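Local coordinates for protein fructose-bisphosphate aldolase (Slackia heliotrinireducens, PDB 4MOZ) that is an aldolase of the DeoC/LacD family, built on an eight-stranded parallel beta/alpha (TIM) barrel, at residues Gly78-Tyr90 against Asn96-Asn108. Sequence-based numbering, arbitrary orientation. Where two conformers were deposited one is given.
Sequences GVMAGQRGLIARY and NVNYLVKMNSKTN
M80 lies opposite Y99 where the parallel strands 79-82 and 99-102 run side by side. With helix 84-90 between them in sequence, the strands form a beta-alpha-beta unit, the second and third strands of the TIM barrel. Four hydrogen bonds join them in parallel register: M80 N to N98 O, L100 N to M80 O, G82 N to L100 O and K102 N to G82 O.

The N98 side chain adds a bond at one end. N98 ND2 donates to G78 O at 3.0 Å, with the oxygen in the amide plane, while N98 OD1 bonds to N137. A water also links G78 O to N98 N. A second water bridges R84 N, at the start of the helix, and K102 O.

Apolar packing fills the space between sheet and helix. The Y99 ring lies between V97 CB on one face and I87 CG2 on the other; I87 CG2 makes a CH-pi contact 3.9 Å from the ring centroid. In the conformer given, selenomethionine M80 puts SE 3.7 Å from Y99 CE1, an oblique Met-aromatic contact. I87 CD1 reaches V101 CG2. On the other face of the sheet, A81 CB touches L100 CD2.

The Q83 chain bends at chi2 (86°), bringing its amide to S105. Q83 NE2 also bonds to D43 O. Q83 NE2 donates almost straight to S105 OG, 2.8 Å away and close to the amide plane.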
# COMPACT_ATOMS: atom_id res chain seq x y z
N GLY C 78 8.65 -31.15 -19.53
CA GLY C 78 7.49 -31.27 -18.65
C GLY C 78 6.67 -30.00 -18.75
O GLY C 78 5.53 -30.03 -19.23
N VAL C 79 7.26 -28.89 -18.31
CA VAL C 79 6.66 -27.57 -18.44
C VAL C 79 7.62 -26.55 -19.05
O VAL C 79 8.84 -26.65 -18.89
CB VAL C 79 6.13 -27.00 -17.09
CG1 VAL C 79 5.05 -27.88 -16.49
CG2 VAL C 79 7.27 -26.77 -16.10
N MSE C 80 7.06 -25.58 -19.77
CA MSE C 80 7.81 -24.41 -20.18
C MSE C 80 7.40 -23.27 -19.27
O MSE C 80 6.23 -22.90 -19.22
CB MSE C 80 7.52 -24.05 -21.64
CG MSE C 80 8.27 -22.82 -22.10
SE MSE C 80 7.66 -22.23 -23.84
CE MSE C 80 8.74 -20.62 -24.02
N ALA C 81 8.38 -22.73 -18.55
CA ALA C 81 8.14 -21.62 -17.62
C ALA C 81 8.55 -20.29 -18.24
O ALA C 81 9.69 -20.12 -18.67
CB ALA C 81 8.88 -21.85 -16.31
N GLY C 82 7.60 -19.36 -18.30
CA GLY C 82 7.86 -18.02 -18.83
C GLY C 82 6.87 -16.98 -18.34
O GLY C 82 5.84 -17.33 -17.75
N GLN C 83 7.19 -15.71 -18.57
CA GLN C 83 6.30 -14.61 -18.19
C GLN C 83 4.98 -14.67 -18.96
O GLN C 83 4.93 -15.18 -20.08
CB GLN C 83 6.97 -13.26 -18.42
CG GLN C 83 8.08 -12.92 -17.43
CD GLN C 83 9.43 -13.49 -17.85
OE1 GLN C 83 9.57 -14.03 -18.95
NE2 GLN C 83 10.43 -13.35 -16.98
N ARG C 84 3.92 -14.17 -18.32
CA ARG C 84 2.57 -14.12 -18.91
C ARG C 84 2.58 -13.51 -20.31
O ARG C 84 2.00 -14.09 -21.24
CB ARG C 84 1.64 -13.31 -17.99
CG ARG C 84 0.16 -13.34 -18.35
CD ARG C 84 -0.54 -12.06 -17.89
NE ARG C 84 0.03 -10.89 -18.57
CZ ARG C 84 -0.42 -10.40 -19.73
NH1 ARG C 84 -1.46 -10.94 -20.34
NH2 ARG C 84 0.19 -9.35 -20.28
N GLY C 85 3.25 -12.37 -20.46
CA GLY C 85 3.30 -11.65 -21.73
C GLY C 85 3.97 -12.43 -22.85
O GLY C 85 3.44 -12.51 -23.96
N LEU C 86 5.12 -13.01 -22.53
CA LEU C 86 5.88 -13.82 -23.47
C LEU C 86 5.04 -14.98 -23.99
O LEU C 86 4.93 -15.19 -25.21
CB LEU C 86 7.16 -14.34 -22.81
CG LEU C 86 8.02 -15.33 -23.59
CD1 LEU C 86 8.73 -14.65 -24.75
CD2 LEU C 86 9.03 -15.98 -22.65
N ILE C 87 4.44 -15.72 -23.06
CA ILE C 87 3.53 -16.81 -23.40
C ILE C 87 2.34 -16.31 -24.25
O ILE C 87 1.99 -16.95 -25.24
CB ILE C 87 3.05 -17.55 -22.13
CG1 ILE C 87 4.24 -18.21 -21.42
CG2 ILE C 87 2.01 -18.61 -22.48
CD1 ILE C 87 3.93 -18.76 -20.03
N ALA C 88 1.77 -15.17 -23.89
CA ALA C 88 0.61 -14.61 -24.61
C ALA C 88 0.88 -14.32 -26.09
O ALA C 88 -0.01 -14.46 -26.92
CB ALA C 88 0.11 -13.35 -23.91
N ARG C 89 2.12 -13.94 -26.41
CA ARG C 89 2.46 -13.52 -27.77
C ARG C 89 2.68 -14.69 -28.72
O ARG C 89 2.62 -14.52 -29.93
CB ARG C 89 3.69 -12.61 -27.79
CG ARG C 89 3.64 -11.43 -26.82
CD ARG C 89 2.60 -10.39 -27.18
NE ARG C 89 2.86 -9.73 -28.46
CZ ARG C 89 2.15 -8.70 -28.93
NH1 ARG C 89 1.16 -8.20 -28.21
NH2 ARG C 89 2.45 -8.17 -30.11
N TYR C 90 2.91 -15.88 -28.17
CA TYR C 90 3.25 -17.06 -28.98
C TYR C 90 2.34 -18.28 -28.78
O TYR C 90 2.27 -19.13 -29.67
CB TYR C 90 4.70 -17.46 -28.75
CG TYR C 90 5.71 -16.43 -29.21
CD1 TYR C 90 6.20 -16.46 -30.52
CD2 TYR C 90 6.18 -15.44 -28.34
CE1 TYR C 90 7.13 -15.53 -30.95
CE2 TYR C 90 7.11 -14.50 -28.77
CZ TYR C 90 7.58 -14.55 -30.08
OH TYR C 90 8.49 -13.63 -30.52
N ASN C 96 0.30 -26.92 -27.82
CA ASN C 96 0.58 -28.22 -27.20
C ASN C 96 1.82 -28.20 -26.32
O ASN C 96 2.74 -29.00 -26.51
CB ASN C 96 0.70 -29.31 -28.26
CG ASN C 96 -0.46 -29.30 -29.24
OD1 ASN C 96 -0.25 -29.35 -30.45
ND2 ASN C 96 -1.68 -29.22 -28.72
N VAL C 97 1.84 -27.26 -25.39
CA VAL C 97 2.92 -27.14 -24.42
C VAL C 97 2.23 -26.92 -23.07
O VAL C 97 1.20 -26.25 -23.00
CB VAL C 97 3.84 -25.93 -24.74
CG1 VAL C 97 4.94 -25.78 -23.69
CG2 VAL C 97 4.47 -26.07 -26.12
N ASN C 98 2.78 -27.53 -22.02
CA ASN C 98 2.32 -27.26 -20.67
C ASN C 98 3.01 -26.00 -20.17
O ASN C 98 4.22 -26.02 -19.90
CB ASN C 98 2.61 -28.44 -19.74
CG ASN C 98 1.98 -29.74 -20.21
OD1 ASN C 98 0.82 -29.78 -20.62
ND2 ASN C 98 2.75 -30.82 -20.15
N TYR C 99 2.26 -24.91 -20.07
CA TYR C 99 2.81 -23.62 -19.66
C TYR C 99 2.75 -23.39 -18.15
O TYR C 99 1.73 -23.63 -17.51
CB TYR C 99 2.13 -22.46 -20.39
CG TYR C 99 2.43 -22.43 -21.88
CD1 TYR C 99 3.67 -21.99 -22.35
CD2 TYR C 99 1.48 -22.84 -22.81
CE1 TYR C 99 3.95 -21.97 -23.71
CE2 TYR C 99 1.74 -22.82 -24.17
CZ TYR C 99 2.98 -22.38 -24.62
OH TYR C 99 3.25 -22.36 -25.97
N LEU C 100 3.88 -22.94 -17.61
CA LEU C 100 3.96 -22.48 -16.24
C LEU C 100 4.24 -20.98 -16.28
O LEU C 100 5.30 -20.55 -16.77
CB LEU C 100 5.08 -23.20 -15.49
CG LEU C 100 5.13 -23.01 -13.97
CD1 LEU C 100 4.47 -24.19 -13.27
CD2 LEU C 100 6.56 -22.87 -13.50
N VAL C 101 3.29 -20.18 -15.79
CA VAL C 101 3.42 -18.73 -15.83
C VAL C 101 4.26 -18.22 -14.66
O VAL C 101 3.87 -18.34 -13.49
CB VAL C 101 2.05 -18.02 -15.88
CG1 VAL C 101 2.23 -16.51 -15.94
CG2 VAL C 101 1.26 -18.51 -17.09
N LYS C 102 5.41 -17.65 -14.98
CA LYS C 102 6.30 -17.07 -13.98
C LYS C 102 5.75 -15.71 -13.55
O LYS C 102 5.78 -14.75 -14.31
CB LYS C 102 7.72 -16.96 -14.53
CG LYS C 102 8.76 -16.41 -13.56
CD LYS C 102 8.82 -17.22 -12.27
CE LYS C 102 10.17 -17.08 -11.59
NZ LYS C 102 10.40 -15.69 -11.12
N MSE C 103 5.24 -15.66 -12.32
CA MSE C 103 4.46 -14.53 -11.82
C MSE C 103 5.27 -13.28 -11.50
O MSE C 103 4.76 -12.16 -11.61
CB MSE C 103 3.67 -14.94 -10.57
CG MSE C 103 2.67 -16.03 -10.81
SE MSE C 103 1.30 -15.53 -12.10
CE MSE C 103 0.36 -14.17 -11.05
N ASN C 104 6.52 -13.46 -11.06
CA ASN C 104 7.38 -12.31 -10.79
C ASN C 104 8.66 -12.33 -11.62
O ASN C 104 9.06 -13.37 -12.13
CB ASN C 104 7.66 -12.17 -9.28
CG ASN C 104 8.49 -13.31 -8.70
OD1 ASN C 104 8.60 -14.40 -9.27
ND2 ASN C 104 9.06 -13.06 -7.53
N SER C 105 9.27 -11.16 -11.78
CA SER C 105 10.55 -11.01 -12.47
C SER C 105 11.21 -9.69 -12.09
O SER C 105 10.53 -8.74 -11.71
CB SER C 105 10.36 -11.06 -13.99
OG SER C 105 10.08 -12.38 -14.43
N LYS C 106 12.53 -9.65 -12.20
CA LYS C 106 13.30 -8.42 -12.03
C LYS C 106 14.49 -8.45 -12.99
O LYS C 106 14.81 -9.52 -13.53
CB LYS C 106 13.79 -8.27 -10.58
CG LYS C 106 14.83 -9.29 -10.15
CD LYS C 106 15.58 -8.81 -8.92
CE LYS C 106 16.79 -9.68 -8.62
NZ LYS C 106 17.93 -9.41 -9.54
N THR C 107 15.13 -7.31 -13.21
CA THR C 107 16.37 -7.29 -13.99
C THR C 107 17.58 -7.45 -13.06
O THR C 107 17.44 -7.34 -11.84
CB THR C 107 16.53 -6.00 -14.85
OG1 THR C 107 16.91 -4.90 -14.01
CG2 THR C 107 15.23 -5.68 -15.60
N ASN C 108 18.74 -7.71 -13.65
CA ASN C 108 19.99 -7.84 -12.89
C ASN C 108 20.83 -6.56 -12.91
O ASN C 108 22.03 -6.60 -12.66
CB ASN C 108 20.81 -9.03 -13.40
CG ASN C 108 21.24 -8.88 -14.86
OD1 ASN C 108 20.64 -8.12 -15.63
ND2 ASN C 108 22.27 -9.62 -15.25
O HOH W 1 5.29 -29.14 -22.00
O HOH W 2 4.21 -12.92 -15.78